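Local coordinates for A1 protein (Enterobacteria phage Qbeta, PDB 3RLK) that is a minor structural protein of the phage particle, made by read-through of the coat gene stop codon, whose added domain is probably needed for infection, at residues Thr25-Cys30 / Glu62-Leu67; Lys68-Asn73 / Ala185-Pro190. One frame throughout, in Å; residues are numbered along the deposited sequence.

Contact 1. Residues Thr25-Cys30 / Glu62-Leu67; sequences TGKYTC and EFDVAL
Tyr28 and Phe63 stand side by side on one face of a short antiparallel ladder, their side chains pointing the same way. Phe63 CD2 comes to the edge of the Tyr28 ring, near its plane, 4.0 Å from Tyr28 CD1, so the rings do not stack. Leu67 lies alongside the tyrosine, CB 3.8 Å from Tyr28 CD2, and lays CD1 over one ring face. With CG anti to the backbone N (chi1 176°), the Tyr28 ring lies alongside both neighbours; its OH is hydrogen-bonded to Val188 N. Cys30 CB approaches Phe63 CE2 obliquely at 3.6 Å. Two backbone bonds define the hydrogen-bonded pair: Tyr28 N to Phe63 O, 3.1 Å, and Phe63 N to Tyr28 O, 2.8 Å. Away from the rings, Lys27 lies beside Asp64 and, bent at chi2 and chi4, brings NZ 2.7 Å from Asp64 OD1, from above the carboxylate plane; the same lysine crosses Glu62 at about a right angle. Past the ladder, a water accepts from Leu67 N (2.8 Å) and donates to Lys27 O. The chemistry is thus divided: the aromatics pack on strand 183-188, Tyr28 against Ile187 and Phe63 against Ala185, while a salt bridge between exposed side chains probably adds a modest electrostatic tie.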
loop_
_atom_site.group_PDB
_atom_site.type_symbol
_atom_site.label_atom_id
_atom_site.label_comp_id
_atom_site.label_asym_id
_atom_site.label_seq_id
_atom_site.Cartn_x
_atom_site.Cartn_y
_atom_site.Cartn_z
ATOM N N THR A 25 16.206 -6.163 8.256
ATOM C CA THR A 25 17.031 -7.226 8.809
ATOM C C THR A 25 16.712 -8.616 8.285
ATOM O O THR A 25 17.263 -9.611 8.799
ATOM C CB THR A 25 16.883 -7.329 10.301
ATOM O OG1 THR A 25 15.515 -7.645 10.630
ATOM C CG2 THR A 25 17.352 -6.025 10.985
ATOM N N GLY A 26 15.821 -8.706 7.297
ATOM C CA GLY A 26 15.449 -10.046 6.736
ATOM C C GLY A 26 14.668 -9.911 5.454
ATOM O O GLY A 26 14.654 -8.853 4.807
ATOM N N LYS A 27 13.972 -10.976 5.082
ATOM C CA LYS A 27 13.116 -10.942 3.846
ATOM C C LYS A 27 11.716 -11.451 4.288
ATOM O O LYS A 27 11.553 -12.146 5.318
ATOM C CB LYS A 27 13.625 -11.919 2.782
ATOM C CG LYS A 27 15.122 -11.815 2.389
ATOM C CD LYS A 27 15.230 -11.375 0.936
ATOM C CE LYS A 27 16.666 -10.996 0.482
ATOM N NZ LYS A 27 17.022 -9.551 0.780
ATOM N N TYR A 28 10.716 -11.119 3.507
ATOM C CA TYR A 28 9.325 -11.521 3.808
ATOM C C TYR A 28 8.583 -11.643 2.470
ATOM O O TYR A 28 8.458 -10.663 1.699
ATOM C CB TYR A 28 8.697 -10.429 4.664
ATOM C CG TYR A 28 7.233 -10.648 4.978
ATOM C CD1 TYR A 28 6.222 -9.897 4.335
ATOM C CD2 TYR A 28 6.855 -11.572 5.939
ATOM C CE1 TYR A 28 4.903 -10.037 4.619
ATOM C CE2 TYR A 28 5.472 -11.739 6.257
ATOM C CZ TYR A 28 4.505 -10.968 5.630
ATOM O OH TYR A 28 3.197 -11.227 5.984
ATOM N N THR A 29 8.059 -12.837 2.202
ATOM C CA THR A 29 7.273 -13.078 0.978
ATOM C C THR A 29 5.907 -12.409 1.076
ATOM O O THR A 29 5.212 -12.574 2.108
ATOM C CB THR A 29 6.986 -14.576 0.815
ATOM O OG1 THR A 29 8.229 -15.319 0.762
ATOM C CG2 THR A 29 6.238 -14.808 -0.443
ATOM N N CYS A 30 5.560 -11.612 0.066
ATOM C CA CYS A 30 4.258 -10.979 0.002
ATOM C C CYS A 30 3.186 -12.064 0.160
ATOM O O CYS A 30 3.180 -13.062 -0.583
ATOM C CB CYS A 30 4.064 -10.282 -1.336
ATOM S SG CYS A 30 2.561 -9.348 -1.354
ATOM N N GLU A 62 9.702 -11.795 -2.612
ATOM C CA GLU A 62 10.043 -11.299 -1.246
ATOM C C GLU A 62 10.388 -9.789 -1.194
ATOM O O GLU A 62 11.159 -9.306 -2.004
ATOM C CB GLU A 62 11.266 -12.063 -0.742
ATOM C CG GLU A 62 10.971 -13.492 -0.405
ATOM C CD GLU A 62 12.297 -14.271 -0.082
ATOM O OE1 GLU A 62 13.365 -13.982 -0.715
ATOM O OE2 GLU A 62 12.254 -15.175 0.805
ATOM N N PHE A 63 9.818 -9.064 -0.212
ATOM C CA PHE A 63 10.337 -7.762 0.235
ATOM C C PHE A 63 11.641 -7.940 1.037
ATOM O O PHE A 63 11.897 -8.997 1.644
ATOM C CB PHE A 63 9.322 -7.071 1.162
ATOM C CG PHE A 63 7.948 -6.944 0.562
ATOM C CD1 PHE A 63 7.686 -5.992 -0.451
ATOM C CD2 PHE A 63 6.890 -7.709 1.020
ATOM C CE1 PHE A 63 6.371 -5.805 -0.968
ATOM C CE2 PHE A 63 5.606 -7.557 0.513
ATOM C CZ PHE A 63 5.309 -6.642 -0.473
ATOM N N ASP A 64 12.489 -6.901 0.996
ATOM C CA ASP A 64 13.780 -6.947 1.673
ATOM C C ASP A 64 13.618 -6.305 3.052
ATOM O O ASP A 64 14.370 -5.392 3.414
ATOM C CB ASP A 64 14.799 -6.164 0.855
ATOM C CG ASP A 64 15.148 -6.848 -0.462
ATOM O OD1 ASP A 64 15.147 -8.108 -0.514
ATOM O OD2 ASP A 64 15.497 -6.123 -1.425
ATOM N N VAL A 65 12.581 -6.718 3.761
ATOM C CA VAL A 65 12.474 -6.440 5.220
ATOM C C VAL A 65 11.999 -7.718 5.854
ATOM O O VAL A 65 11.301 -8.504 5.131
ATOM C CB VAL A 65 11.432 -5.329 5.580
ATOM C CG1 VAL A 65 11.933 -4.018 5.223
ATOM C CG2 VAL A 65 10.016 -5.589 4.953
ATOM N N ALA A 66 12.328 -7.938 7.153
ATOM C CA ALA A 66 11.706 -9.025 7.957
ATOM C C ALA A 66 10.348 -8.526 8.427
ATOM O O ALA A 66 10.162 -7.326 8.675
ATOM C CB ALA A 66 12.543 -9.453 9.192
ATOM N N LEU A 67 9.387 -9.441 8.579
ATOM C CA LEU A 67 8.136 -9.002 9.194
ATOM C C LEU A 67 8.415 -8.270 10.485
ATOM O O LEU A 67 7.803 -7.199 10.707
ATOM C CB LEU A 67 7.226 -10.182 9.505
ATOM C CG LEU A 67 5.907 -9.858 10.193
ATOM C CD1 LEU A 67 5.005 -8.992 9.308
ATOM C CD2 LEU A 67 5.269 -11.238 10.394
HETATM O O HOH W 1 9.879 -12.090 7.887
#

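Contact 2. Residues Lys68-Asn73 / Ala185-Pro190; sequences KDLLGN and AVIVVP
Where Leu70 and Leu71 face strand 183-188 and the residues that follow it, the backbones of 68-73 and 185-190 stay well separated, with side chains between them: the nearest CA atoms are those of Leu71 and Val189, 8.2 Å apart, followed by Leu70 and Ala185. Residues 68-70 have helical backbone angles and form a turn closed by Leu71 N bonding to Lys68 O at 3.2 Å, after which the chain extends through Leu71 and Gly72. Opposite, 185-188 is regular strand, so Ala185 and Ile187, two residues apart, both direct their CB toward the leucines. Leu70 CD1 rests against both, 3.6 Å from Ile187 CG2 and 3.8 Å from Ala185 CB, and Leu70 slides past the isoleucine in the opposite direction. Leu71 divides its branches. CD2 lies 4.0 Å from Ile187 CD1 and also reaches Val189 CG2, whereas CD1 meets the CD-CG side of the Pro190 ring, 3.7 Å from Pro190 CD. In Ile187, CG1 sits between the backbone N and the carbonyl carbon (chi1 63°), and the extended chi2 carries CD1 out to Leu71 while CG2 is left for Leu70. Strand 154-159 also covers Ile187 and Val189, through Val155. Every contact between the segments is carbon against carbon, which implies that burial of apolar surface joins them, with polar backbone groups bonded elsewhere, such as Leu70 to Arg92 and Ile187 to Val155.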
loop_
_atom_site.group_PDB
_atom_site.type_symbol
_atom_site.label_atom_id
_atom_site.label_comp_id
_atom_site.label_asym_id
_atom_site.label_seq_id
_atom_site.Cartn_x
_atom_site.Cartn_y
_atom_site.Cartn_z
ATOM N N LYS A 68 9.289 -8.805 11.331
ATOM C CA LYS A 68 9.445 -8.141 12.656
ATOM C C LYS A 68 9.941 -6.692 12.486
ATOM O O LYS A 68 9.718 -5.876 13.396
ATOM C CB LYS A 68 10.340 -8.908 13.625
ATOM C CG LYS A 68 11.858 -8.946 13.310
ATOM C CD LYS A 68 12.697 -9.354 14.495
ATOM C CE LYS A 68 14.059 -8.669 14.419
ATOM N NZ LYS A 68 14.947 -9.313 13.394
ATOM N N ASP A 69 10.568 -6.349 11.351
ATOM C CA ASP A 69 11.044 -4.949 11.191
ATOM C C ASP A 69 9.924 -3.909 11.225
ATOM O O ASP A 69 10.152 -2.735 11.600
ATOM C CB ASP A 69 11.784 -4.743 9.853
ATOM C CG ASP A 69 13.062 -5.547 9.781
ATOM O OD1 ASP A 69 13.586 -5.810 10.900
ATOM O OD2 ASP A 69 13.486 -5.977 8.678
ATOM N N LEU A 70 8.730 -4.350 10.823
ATOM C CA LEU A 70 7.583 -3.455 10.689
ATOM C C LEU A 70 6.665 -3.464 11.882
ATOM O O LEU A 70 5.660 -2.720 11.861
ATOM C CB LEU A 70 6.776 -3.840 9.446
ATOM C CG LEU A 70 7.592 -4.096 8.179
ATOM C CD1 LEU A 70 6.712 -4.601 7.044
ATOM C CD2 LEU A 70 8.375 -2.850 7.664
ATOM N N LEU A 71 6.962 -4.349 12.858
ATOM C CA LEU A 71 6.119 -4.573 14.022
ATOM C C LEU A 71 6.742 -3.954 15.297
ATOM O O LEU A 71 7.933 -3.668 15.340
ATOM C CB LEU A 71 5.870 -6.031 14.291
ATOM C CG LEU A 71 5.118 -6.737 13.120
ATOM C CD1 LEU A 71 4.894 -8.186 13.554
ATOM C CD2 LEU A 71 3.804 -6.095 12.626
ATOM N N GLY A 72 5.904 -3.608 16.255
ATOM C CA GLY A 72 6.445 -3.071 17.496
ATOM C C GLY A 72 5.306 -2.846 18.421
ATOM O O GLY A 72 4.311 -3.600 18.376
ATOM N N ASN A 73 5.445 -1.827 19.277
ATOM C CA ASN A 73 4.384 -1.563 20.243
ATOM C C ASN A 73 3.533 -0.285 20.110
ATOM O O ASN A 73 2.822 0.136 21.068
ATOM C CB ASN A 73 4.949 -1.711 21.694
ATOM C CG ASN A 73 5.964 -0.632 22.025
ATOM O OD1 ASN A 73 6.170 0.287 21.243
ATOM N ND2 ASN A 73 6.600 -0.738 23.161
ATOM N N ALA A 185 6.049 -2.467 2.298
ATOM C CA ALA A 185 5.640 -3.886 2.262
ATOM C C ALA A 185 4.141 -4.054 2.467
ATOM O O ALA A 185 3.456 -3.126 2.926
ATOM C CB ALA A 185 6.413 -4.719 3.297
ATOM N N VAL A 186 3.618 -5.235 2.096
ATOM C CA VAL A 186 2.221 -5.586 2.405
ATOM C C VAL A 186 2.393 -6.799 3.291
ATOM O O VAL A 186 3.152 -7.782 2.942
ATOM C CB VAL A 186 1.362 -6.000 1.124
ATOM C CG1 VAL A 186 0.011 -6.628 1.579
ATOM C CG2 VAL A 186 1.061 -4.817 0.228
ATOM N N ILE A 187 1.729 -6.775 4.455
ATOM C CA ILE A 187 1.876 -7.883 5.410
ATOM C C ILE A 187 0.523 -8.425 5.837
ATOM O O ILE A 187 -0.509 -7.752 5.648
ATOM C CB ILE A 187 2.702 -7.465 6.724
ATOM C CG1 ILE A 187 1.909 -6.377 7.465
ATOM C CG2 ILE A 187 4.052 -6.840 6.316
ATOM C CD1 ILE A 187 2.537 -5.981 8.859
ATOM N N VAL A 188 0.573 -9.605 6.461
ATOM C CA VAL A 188 -0.509 -10.057 7.334
ATOM C C VAL A 188 -0.102 -9.775 8.819
ATOM O O VAL A 188 0.874 -10.326 9.323
ATOM C CB VAL A 188 -0.900 -11.533 7.072
ATOM C CG1 VAL A 188 -1.920 -11.986 8.138
ATOM C CG2 VAL A 188 -1.586 -11.726 5.651
ATOM N N VAL A 189 -0.782 -8.829 9.485
ATOM C CA VAL A 189 -0.354 -8.508 10.866
ATOM C C VAL A 189 -0.696 -9.670 11.823
ATOM O O VAL A 189 -1.858 -10.084 11.911
ATOM C CB VAL A 189 -0.885 -7.147 11.347
ATOM C CG1 VAL A 189 -2.409 -7.117 11.333
ATOM C CG2 VAL A 189 -0.317 -6.765 12.728
ATOM N N PRO A 190 0.300 -10.197 12.548
ATOM C CA PRO A 190 0.001 -11.289 13.547
ATOM C C PRO A 190 -0.933 -10.870 14.663
ATOM O O PRO A 190 -0.863 -9.745 15.173
ATOM C CB PRO A 190 1.352 -11.604 14.182
ATOM C CG PRO A 190 2.371 -11.010 13.196
ATOM C CD PRO A 190 1.703 -9.768 12.624
#

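From the N terminus, the chain first passes 25-30, runs through strands 34-38, 40-42 and 52-58, and returns at 62-67, where contact 1 closes a loop of 31 intervening residues. Contact 2 opens at once with 68-73 and closes only at 185-190, after 111 more residues, so the two loops follow in series, neither nested nor crossed. Their centres lie 10 Å apart, and they touch directly: Thr25 OG1 is 2.7 Å from Asp69 OD1, a probable hydrogen bond, and Phe63 CZ packs 3.4 Å from Val186 N. Together they bring the two-stranded 28-29/62-63 ladder and residues 68-73 against strand 183-188, an outer strand of the three-stranded sheet.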